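Local coordinates for PTS system, nitrogen regulatory IIA protein (Neisseria meningitidis, PDB 2A0J) that probably accepts and passes on a phosphoryl group as a IIA component of the phosphotransferase system, with a regulatory role in nitrogen metabolism, at residues Ala50-Leu54 and Gly55-Leu59; Leu31-Glu34 and Arg35-Ser38; Val136-Ala139 and Glu140-Arg143. All blocks are in the same frame, centred on the assembly; numbering follows the deposited sequence.

Contact 1: Ala50-Leu54 and Gly55-Leu59; sequences AREKL and GSTGL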
ATOM      1  N   ALA A  50      10.238  -9.485   0.498  1.00 19.99           N
ATOM      2  CA  ALA A  50      11.052 -10.162  -0.499  1.00 20.37           C
ATOM      3  C   ALA A  50      11.232  -9.205  -1.677  1.00 19.84           C
ATOM      4  O   ALA A  50      12.249  -9.229  -2.377  1.00 17.41           O
ATOM      5  CB  ALA A  50      10.361 -11.448  -0.956  1.00 19.62           C
ATOM      6  N   ARG A  51      10.233  -8.353  -1.874  1.00 21.29           N
ATOM      7  CA  ARG A  51      10.232  -7.373  -2.958  1.00 25.78           C
ATOM      8  C   ARG A  51      10.964  -6.087  -2.585  1.00 19.98           C
ATOM      9  O   ARG A  51      11.749  -5.559  -3.376  1.00 10.68           O
ATOM     10  CB  ARG A  51       8.789  -7.041  -3.359  1.00 26.63           C
ATOM     11  CG  ARG A  51       8.667  -5.864  -4.314  1.00 20.79           C
ATOM     12  CD  ARG A  51       9.431  -6.114  -5.610  1.00 26.13           C
ATOM     13  NE  ARG A  51       9.412  -4.936  -6.471  1.00 14.63           N
ATOM     14  CZ  ARG A  51      10.101  -3.824  -6.234  1.00 18.14           C
ATOM     15  NH1 ARG A  51      10.886  -3.726  -5.159  1.00  3.43           N
ATOM     16  NH2 ARG A  51       9.987  -2.799  -7.066  1.00  3.20           N
ATOM     17  N   GLU A  52      10.688  -5.589  -1.382  1.00 18.88           N
ATOM     18  CA  GLU A  52      11.300  -4.364  -0.861  1.00 17.37           C
ATOM     19  C   GLU A  52      12.813  -4.572  -0.854  1.00 17.84           C
ATOM     20  O   GLU A  52      13.596  -3.634  -0.951  1.00 17.56           O
ATOM     21  CB  GLU A  52      10.778  -4.112   0.562  1.00 19.62           C
ATOM     22  CG  GLU A  52      10.790  -2.665   1.026  1.00 16.09           C
ATOM     23  CD  GLU A  52      10.019  -1.730   0.106  1.00 21.79           C
ATOM     24  OE1 GLU A  52       8.930  -2.121  -0.376  1.00 15.02           O
ATOM     25  OE2 GLU A  52      10.496  -0.595  -0.124  1.00 20.23           O
ATOM     26  N   LYS A  53      13.209  -5.833  -0.746  1.00 21.80           N
ATOM     27  CA  LYS A  53      14.610  -6.226  -0.737  1.00 18.61           C
ATOM     28  C   LYS A  53      15.280  -5.791  -2.037  1.00 18.22           C
ATOM     29  O   LYS A  53      16.440  -5.377  -2.045  1.00 16.38           O
ATOM     30  CB  LYS A  53      14.693  -7.741  -0.597  1.00 27.08           C
ATOM     31  CG  LYS A  53      16.021  -8.274  -0.128  1.00 47.35           C
ATOM     32  CD  LYS A  53      15.908  -9.759   0.211  1.00 65.15           C
ATOM     33  CE  LYS A  53      14.774 -10.021   1.211  1.00 73.74           C
ATOM     34  NZ  LYS A  53      14.843  -9.138   2.421  1.00 60.54           N
ATOM     35  N   LEU A  54      14.540  -5.895  -3.138  1.00 12.48           N
ATOM     36  CA  LEU A  54      15.063  -5.516  -4.440  1.00 21.29           C
ATOM     37  C   LEU A  54      15.257  -4.011  -4.553  1.00 26.63           C
ATOM     38  O   LEU A  54      16.018  -3.542  -5.390  1.00 30.10           O
ATOM     39  CB  LEU A  54      14.123  -5.988  -5.549  1.00 12.32           C
ATOM     40  CG  LEU A  54      13.803  -7.479  -5.651  1.00 11.81           C
ATOM     41  CD1 LEU A  54      13.165  -7.730  -7.007  1.00  9.31           C
ATOM     42  CD2 LEU A  54      15.068  -8.322  -5.496  1.00 12.17           C
ATOM     43  N   GLY A  55      14.557  -3.260  -3.708  1.00 29.69           N
ATOM     44  CA  GLY A  55      14.668  -1.813  -3.733  1.00 26.51           C
ATOM     45  C   GLY A  55      13.379  -1.134  -3.303  1.00 21.82           C
ATOM     46  O   GLY A  55      12.292  -1.680  -3.487  1.00 22.20           O
ATOM     47  N   SER A  56      13.509   0.065  -2.740  1.00 12.87           N
ATOM     48  CA  SER A  56      12.369   0.838  -2.265  1.00 17.91           C
ATOM     49  C   SER A  56      11.227   0.969  -3.265  1.00 18.94           C
ATOM     50  O   SER A  56      11.432   1.283  -4.442  1.00 20.05           O
ATOM     51  CB  SER A  56      12.817   2.241  -1.847  1.00 12.63           C
ATOM     52  OG  SER A  56      11.738   2.961  -1.267  1.00 18.35           O
ATOM     53  N   THR A  57      10.015   0.733  -2.774  1.00 16.00           N
ATOM     54  CA  THR A  57       8.824   0.833  -3.597  1.00 13.01           C
ATOM     55  C   THR A  57       8.256   2.229  -3.468  1.00  8.48           C
ATOM     56  O   THR A  57       7.109   2.474  -3.819  1.00 13.88           O
ATOM     57  CB  THR A  57       7.763  -0.215  -3.191  1.00 16.40           C
ATOM     58  OG1 THR A  57       7.630  -0.253  -1.761  1.00 20.21           O
ATOM     59  CG2 THR A  57       8.176  -1.586  -3.694  1.00 18.74           C
ATOM     60  N   GLY A  58       9.080   3.139  -2.953  1.00 15.81           N
ATOM     61  CA  GLY A  58       8.680   4.525  -2.813  1.00 13.11           C
ATOM     62  C   GLY A  58       8.684   5.165  -4.189  1.00 15.77           C
ATOM     63  O   GLY A  58       9.615   4.965  -4.970  1.00 14.28           O
ATOM     64  N   LEU A  59       7.642   5.928  -4.496  1.00 19.44           N
ATOM     65  CA  LEU A  59       7.528   6.580  -5.799  1.00 19.00           C
ATOM     66  C   LEU A  59       8.101   7.985  -5.772  1.00 20.43           C
ATOM     67  O   LEU A  59       8.262   8.621  -6.812  1.00 18.80           O
ATOM     68  CB  LEU A  59       6.060   6.650  -6.223  1.00 21.37           C
ATOM     69  CG  LEU A  59       5.303   5.335  -6.420  1.00 16.86           C
ATOM     70  CD1 LEU A  59       3.833   5.638  -6.649  1.00 17.89           C
ATOM     71  CD2 LEU A  59       5.887   4.574  -7.598  1.00 18.76           C
TER

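Contact 2: Leu31-Glu34 and Arg35-Ser38; sequences LLLE and RESS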
ATOM      1  N   LEU A  31      -0.623  -7.982   9.113  1.00 23.09           N
ATOM      2  CA  LEU A  31      -1.802  -8.160   9.952  1.00 25.07           C
ATOM      3  C   LEU A  31      -3.096  -7.763   9.233  1.00 25.82           C
ATOM      4  O   LEU A  31      -4.097  -8.471   9.310  1.00 26.84           O
ATOM      5  CB  LEU A  31      -1.631  -7.355  11.244  1.00 11.28           C
ATOM      6  CG  LEU A  31      -0.637  -8.022  12.199  1.00 27.70           C
ATOM      7  CD1 LEU A  31      -0.231  -7.072  13.324  1.00 23.87           C
ATOM      8  CD2 LEU A  31      -1.275  -9.304  12.747  1.00  9.84           C
ATOM      9  N   LEU A  32      -3.062  -6.637   8.525  1.00 20.50           N
ATOM     10  CA  LEU A  32      -4.222  -6.151   7.788  1.00 15.72           C
ATOM     11  C   LEU A  32      -4.638  -7.087   6.649  1.00 23.77           C
ATOM     12  O   LEU A  32      -5.828  -7.306   6.417  1.00 27.81           O
ATOM     13  CB  LEU A  32      -3.929  -4.764   7.211  1.00 16.87           C
ATOM     14  CG  LEU A  32      -3.707  -3.607   8.187  1.00 14.32           C
ATOM     15  CD1 LEU A  32      -3.361  -2.355   7.409  1.00 17.26           C
ATOM     16  CD2 LEU A  32      -4.951  -3.393   9.018  1.00  4.34           C
ATOM     17  N   LEU A  33      -3.657  -7.635   5.939  1.00 17.73           N
ATOM     18  CA  LEU A  33      -3.927  -8.527   4.819  1.00 13.77           C
ATOM     19  C   LEU A  33      -3.964 -10.015   5.195  1.00 18.18           C
ATOM     20  O   LEU A  33      -4.313 -10.860   4.375  1.00 13.31           O
ATOM     21  CB  LEU A  33      -2.890  -8.285   3.719  1.00 12.49           C
ATOM     22  CG  LEU A  33      -2.725  -6.814   3.301  1.00 14.36           C
ATOM     23  CD1 LEU A  33      -1.864  -6.758   2.062  1.00 11.61           C
ATOM     24  CD2 LEU A  33      -4.079  -6.160   3.023  1.00 13.95           C
ATOM     25  N   GLU A  34      -3.624 -10.319   6.443  1.00 17.06           N
ATOM     26  CA  GLU A  34      -3.609 -11.686   6.960  1.00 21.65           C
ATOM     27  C   GLU A  34      -4.898 -12.496   6.757  1.00 27.76           C
ATOM     28  O   GLU A  34      -6.010 -11.991   6.916  1.00 24.53           O
ATOM     29  CB  GLU A  34      -3.279 -11.652   8.457  1.00 26.30           C
ATOM     30  CG  GLU A  34      -3.300 -13.006   9.145  1.00 22.54           C
ATOM     31  CD  GLU A  34      -2.998 -12.914  10.628  1.00 32.19           C
ATOM     32  OE1 GLU A  34      -2.878 -13.976  11.271  1.00 48.59           O
ATOM     33  OE2 GLU A  34      -2.887 -11.787  11.152  1.00 34.03           O
ATOM     34  N   ARG A  35      -4.711 -13.769   6.428  1.00 29.92           N
ATOM     35  CA  ARG A  35      -5.780 -14.747   6.203  1.00 32.94           C
ATOM     36  C   ARG A  35      -6.828 -14.439   5.142  1.00 36.11           C
ATOM     37  O   ARG A  35      -7.242 -15.337   4.415  1.00 34.19           O
ATOM     38  CB  ARG A  35      -6.491 -15.081   7.508  1.00 32.62           C
ATOM     39  CG  ARG A  35      -7.481 -16.216   7.343  1.00 44.08           C
ATOM     40  CD  ARG A  35      -7.909 -16.754   8.685  1.00 64.17           C
ATOM     41  NE  ARG A  35      -8.466 -15.700   9.524  1.00 74.48           N
ATOM     42  CZ  ARG A  35      -8.828 -15.869  10.788  1.00 82.85           C
ATOM     43  NH1 ARG A  35      -8.691 -17.057  11.368  1.00 90.14           N
ATOM     44  NH2 ARG A  35      -9.330 -14.852  11.471  1.00 89.28           N
ATOM     45  N   GLU A  36      -7.286 -13.198   5.058  1.00 34.87           N
ATOM     46  CA  GLU A  36      -8.258 -12.872   4.033  1.00 35.63           C
ATOM     47  C   GLU A  36      -7.511 -13.007   2.696  1.00 35.06           C
ATOM     48  O   GLU A  36      -8.063 -12.778   1.616  1.00 34.61           O
ATOM     49  CB  GLU A  36      -8.808 -11.455   4.245  1.00 38.35           C
ATOM     50  CG  GLU A  36      -7.778 -10.357   4.141  1.00 51.81           C
ATOM     51  CD  GLU A  36      -7.513  -9.955   2.711  1.00 61.22           C
ATOM     52  OE1 GLU A  36      -6.476  -9.305   2.461  1.00 52.85           O
ATOM     53  OE2 GLU A  36      -8.348 -10.280   1.840  1.00 74.32           O
ATOM     54  N   SER A  37      -6.243 -13.402   2.796  1.00 29.70           N
ATOM     55  CA  SER A  37      -5.382 -13.615   1.635  1.00 33.27           C
ATOM     56  C   SER A  37      -4.952 -15.083   1.598  1.00 30.22           C
ATOM     57  O   SER A  37      -4.269 -15.513   0.669  1.00 35.00           O
ATOM     58  CB  SER A  37      -4.139 -12.732   1.719  1.00 22.30           C
ATOM     59  OG  SER A  37      -3.342 -13.107   2.831  1.00 27.48           O
ATOM     60  N   SER A  38      -5.353 -15.835   2.623  1.00 32.64           N
ATOM     61  CA  SER A  38      -5.036 -17.260   2.755  1.00 32.37           C
ATOM     62  C   SER A  38      -3.655 -17.473   3.375  1.00 28.70           C
ATOM     63  O   SER A  38      -3.202 -18.602   3.520  1.00 35.52           O
ATOM     64  CB  SER A  38      -5.082 -17.954   1.383  1.00 36.11           C
ATOM     65  OG  SER A  38      -6.236 -17.590   0.644  1.00 40.49           O
TER

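Contact 3: Val136-Ala139 and Glu140-Arg143; sequences VSSA and EEVR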
ATOM      1  N   VAL A 136      -7.938  14.962   4.239  1.00 23.37           N
ATOM      2  CA  VAL A 136      -9.277  14.407   4.433  1.00 24.27           C
ATOM      3  C   VAL A 136      -9.411  13.708   5.785  1.00 27.09           C
ATOM      4  O   VAL A 136      -8.485  13.047   6.249  1.00 29.27           O
ATOM      5  CB  VAL A 136      -9.654  13.439   3.288  1.00 25.80           C
ATOM      6  CG1 VAL A 136      -9.694  14.204   1.979  1.00 25.77           C
ATOM      7  CG2 VAL A 136      -8.657  12.290   3.207  1.00 24.93           C
ATOM      8  N   SER A 137     -10.574  13.863   6.411  1.00 29.16           N
ATOM      9  CA  SER A 137     -10.819  13.295   7.732  1.00 41.28           C
ATOM     10  C   SER A 137     -11.327  11.854   7.781  1.00 40.84           C
ATOM     11  O   SER A 137     -10.966  11.099   8.685  1.00 38.04           O
ATOM     12  CB  SER A 137     -11.797  14.192   8.498  1.00 41.86           C
ATOM     13  OG  SER A 137     -11.361  15.540   8.494  1.00 57.88           O
ATOM     14  N   SER A 138     -12.160  11.472   6.819  1.00 39.00           N
ATOM     15  CA  SER A 138     -12.717  10.123   6.803  1.00 36.32           C
ATOM     16  C   SER A 138     -12.060   9.193   5.795  1.00 30.10           C
ATOM     17  O   SER A 138     -11.411   9.638   4.841  1.00 34.21           O
ATOM     18  CB  SER A 138     -14.223  10.173   6.513  1.00 35.10           C
ATOM     19  OG  SER A 138     -14.476  10.518   5.162  1.00 27.89           O
ATOM     20  N   ALA A 139     -12.250   7.895   6.022  1.00 28.46           N
ATOM     21  CA  ALA A 139     -11.715   6.856   5.154  1.00 20.19           C
ATOM     22  C   ALA A 139     -12.520   6.827   3.859  1.00 11.93           C
ATOM     23  O   ALA A 139     -11.996   6.476   2.804  1.00 15.48           O
ATOM     24  CB  ALA A 139     -11.786   5.501   5.853  1.00 16.60           C
ATOM     25  N   GLU A 140     -13.797   7.197   3.949  1.00 12.54           N
ATOM     26  CA  GLU A 140     -14.665   7.231   2.775  1.00 16.61           C
ATOM     27  C   GLU A 140     -14.107   8.233   1.761  1.00 20.00           C
ATOM     28  O   GLU A 140     -14.122   7.979   0.558  1.00 20.22           O
ATOM     29  CB  GLU A 140     -16.110   7.608   3.157  1.00 21.70           C
ATOM     30  CG  GLU A 140     -16.310   8.161   4.572  1.00 36.78           C
ATOM     31  CD  GLU A 140     -16.376   7.085   5.654  1.00 34.74           C
ATOM     32  OE1 GLU A 140     -15.510   7.105   6.553  1.00 16.32           O
ATOM     33  OE2 GLU A 140     -17.298   6.226   5.609  1.00 29.31           O
ATOM     34  N   GLU A 141     -13.616   9.371   2.249  1.00 17.11           N
ATOM     35  CA  GLU A 141     -13.020  10.376   1.373  1.00 23.74           C
ATOM     36  C   GLU A 141     -11.778   9.768   0.712  1.00 30.18           C
ATOM     37  O   GLU A 141     -11.523   9.984  -0.477  1.00 32.60           O
ATOM     38  CB  GLU A 141     -12.621  11.622   2.173  1.00 31.03           C
ATOM     39  CG  GLU A 141     -13.798  12.429   2.702  1.00 39.88           C
ATOM     40  CD  GLU A 141     -13.397  13.415   3.785  1.00 46.85           C
ATOM     41  OE1 GLU A 141     -12.965  12.963   4.867  1.00 50.30           O
ATOM     42  OE2 GLU A 141     -13.514  14.639   3.559  1.00 38.26           O
ATOM     43  N   VAL A 142     -11.003   9.009   1.487  1.00 16.22           N
ATOM     44  CA  VAL A 142      -9.813   8.362   0.940  1.00 20.58           C
ATOM     45  C   VAL A 142     -10.189   7.452  -0.230  1.00 19.91           C
ATOM     46  O   VAL A 142      -9.547   7.486  -1.281  1.00 13.57           O
ATOM     47  CB  VAL A 142      -9.087   7.529   2.009  1.00 21.28           C
ATOM     48  CG1 VAL A 142      -7.985   6.701   1.372  1.00 13.88           C
ATOM     49  CG2 VAL A 142      -8.506   8.454   3.065  1.00 30.66           C
ATOM     50  N   ARG A 143     -11.233   6.645  -0.046  1.00 14.36           N
ATOM     51  CA  ARG A 143     -11.686   5.743  -1.101  1.00 23.76           C
ATOM     52  C   ARG A 143     -12.156   6.521  -2.318  1.00 25.55           C
ATOM     53  O   ARG A 143     -11.804   6.190  -3.448  1.00 28.72           O
ATOM     54  CB  ARG A 143     -12.835   4.851  -0.611  1.00 32.44           C
ATOM     55  CG  ARG A 143     -12.420   3.721   0.311  1.00 27.14           C
ATOM     56  CD  ARG A 143     -13.590   2.798   0.641  1.00 36.54           C
ATOM     57  NE  ARG A 143     -14.050   2.007  -0.501  1.00 20.46           N
ATOM     58  CZ  ARG A 143     -14.993   2.389  -1.352  1.00 27.41           C
ATOM     59  NH1 ARG A 143     -15.597   3.558  -1.201  1.00 39.88           N
ATOM     60  NH2 ARG A 143     -15.331   1.595  -2.359  1.00 28.50           N
TER

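Contact 1: Ala50-Leu54 and Gly55-Leu59
Arg51 and Glu52, neighbours on the last turn of helix 41-52, both reach forward to grip the loop that leads to strand 63-70, and Thr57 lies where they converge. The carboxylate of Glu52 and the threonine approach each other at a slant, each oxygen taking a different donor. Thr57 OG1 gives its proton to the syn lone pair of Glu52 OE1 at 2.7 Å, while the backbone N of Thr57 reaches Glu52 OE2 at 3.0 Å from 28° outside the carboxylate plane. Two bonds to one residue hold the carboxylate in its rotation, and Lys22 of helix 22-33 adds a salt bridge to OE2. The glutamate gets there by a bend at chi2 (56°), which turns the carboxylate toward the loop.

The chain leaves the helix through a type I turn from Glu52 to Gly55, closed by Gly55 N bonding to Glu52 O at 2.9 Å. Gly55 leaves the helix with phi 150°, a conformation in which a CB would collide with the carbonyl of Leu54.

Arg51 uses its guanidinium quite differently. Its NH1 meets Gly55 O at 3.0 Å, each group lying close to the plane of the other, so the bond falls on a carbonyl lone pair. Over one face sits the methyl of Thr57, with CG2 3.8 Å from NH1 and offset toward the rim. Thr57 therefore turns a hydroxyl to the glutamate and a methyl to the arginine.

An ST turn follows, in which Ser56 OG accepts from Gly58 N at 3.2 Å and is also hydrogen-bonded to Phe89 O. Arg51 and Thr57 further touch His67 on strand 63-70, which by its place in the family signature is probably the residue that is phosphorylated.

Contact 2: Leu31-Glu34 and Arg35-Ser38
The carboxylate of Glu36 meets Leu33 chiefly through OE1 and does not lay a face against it. That oxygen comes to 3.6 Å from Leu33 CA and also brushes the leucine's CB and CD2, the two side chains running alongside each other in the same direction. OE1 also stands 3.3 Å from Leu33 O; both are acceptors, so no bond joins them, and OE1 finds its donor in Thr77 OG1. Two further flat groups, the carboxylate of Glu34 and the guanidinium of Arg35, have planes 33° apart. They form no salt bridge, Glu34 OE1 being 6.1 Å from Arg35 NE, so any attraction between the charges acts at a distance.

What binds the turn to the helix end is Ser37. Its OG sits between its own backbone N and carbonyl carbon (chi1 65°), and from there it donates to Leu33 O at 2.9 Å, tilted from the carbonyl plane. A hydroxyl thus bonds to the carbonyl of Leu33, the last helical residue, the chain leaving helical geometry at Glu34. Glu36 N bonds to Glu34 O at 2.6 Å across Arg35, whose positive phi fits a classic gamma turn, and a type I turn from Arg35 to Ser38 carries the chain onward.

Helix 22-33 thereby passes to helix 41-52 through a compact, hydrogen-bonded connection. Leu33 packs inward on Val44 of that next helix and on Thr77, Ala79, Ile102 and Leu104 of strands 77-83 and 97-106, while Ser37 also touches Val44 and Leu104.

Contact 3: Val136-Ala139 and Glu140-Arg143
Ser138 and Glu141 are turned to each other by their first torsions: the serine places OG between its backbone N and carbonyl carbon (chi1 72°), and the glutamate swings CG beside its own N (chi1 -69°), pointing back along the chain. The result is a capping box at the start of helix 139-146. Ser138 OG, at the N-cap, accepts from Glu141 N at 3.2 Å, and in return Ser138 N donates to Glu141 OE1 at 2.6 Å along a nearly straight line (171°), meeting that oxygen close to its C-O axis. The serine hydroxyl donates to OE1 too, at 2.9 Å and from the anti side, out of the carboxylate plane. OE1 thus has two donors from one residue, and the negative carboxylate beside the helix N-terminus probably gains from the helix dipole.

Once past the cap, helical bonding begins weakly, Val142 N to Ser138 O, and continues with Arg143 N to Ala139 O at 3.0 Å. Side chains of the helix pack against strand 13-17, Ala139 touching Ile13 and Val142 touching Leu15; Arg143 NE is hydrogen-bonded to Leu8 O. Ahead of the cap, Val136 and Glu141 run antiparallel as side chains, CB against CB. Val136 also stands roughly perpendicular to Val142, one methyl of each meeting: Val136 CG2 lies 3.8 Å from Val142 CG2.

How the contacts relate
In chain order contact 2 comes first, then contact 1, then contact 3, and each is a junction where a helix ends or begins. Contacts 2 and 1 close consecutive helices, 22-33 and 41-52, and their centres are about 20 Å apart. Contact 3 starts the last helix, with its centre about 27 Å from contact 1 on the opposite side of the chain's centre, and about 22 Å from contact 2. All three border the four-stranded mixed sheet: contact 1 touches outer strand 63-70, contact 2 touches inner strands 77-83 and 97-106, and contact 3 touches the other outer strand, 13-17. The helix junctions are thus distributed across the sheet of a single compact domain.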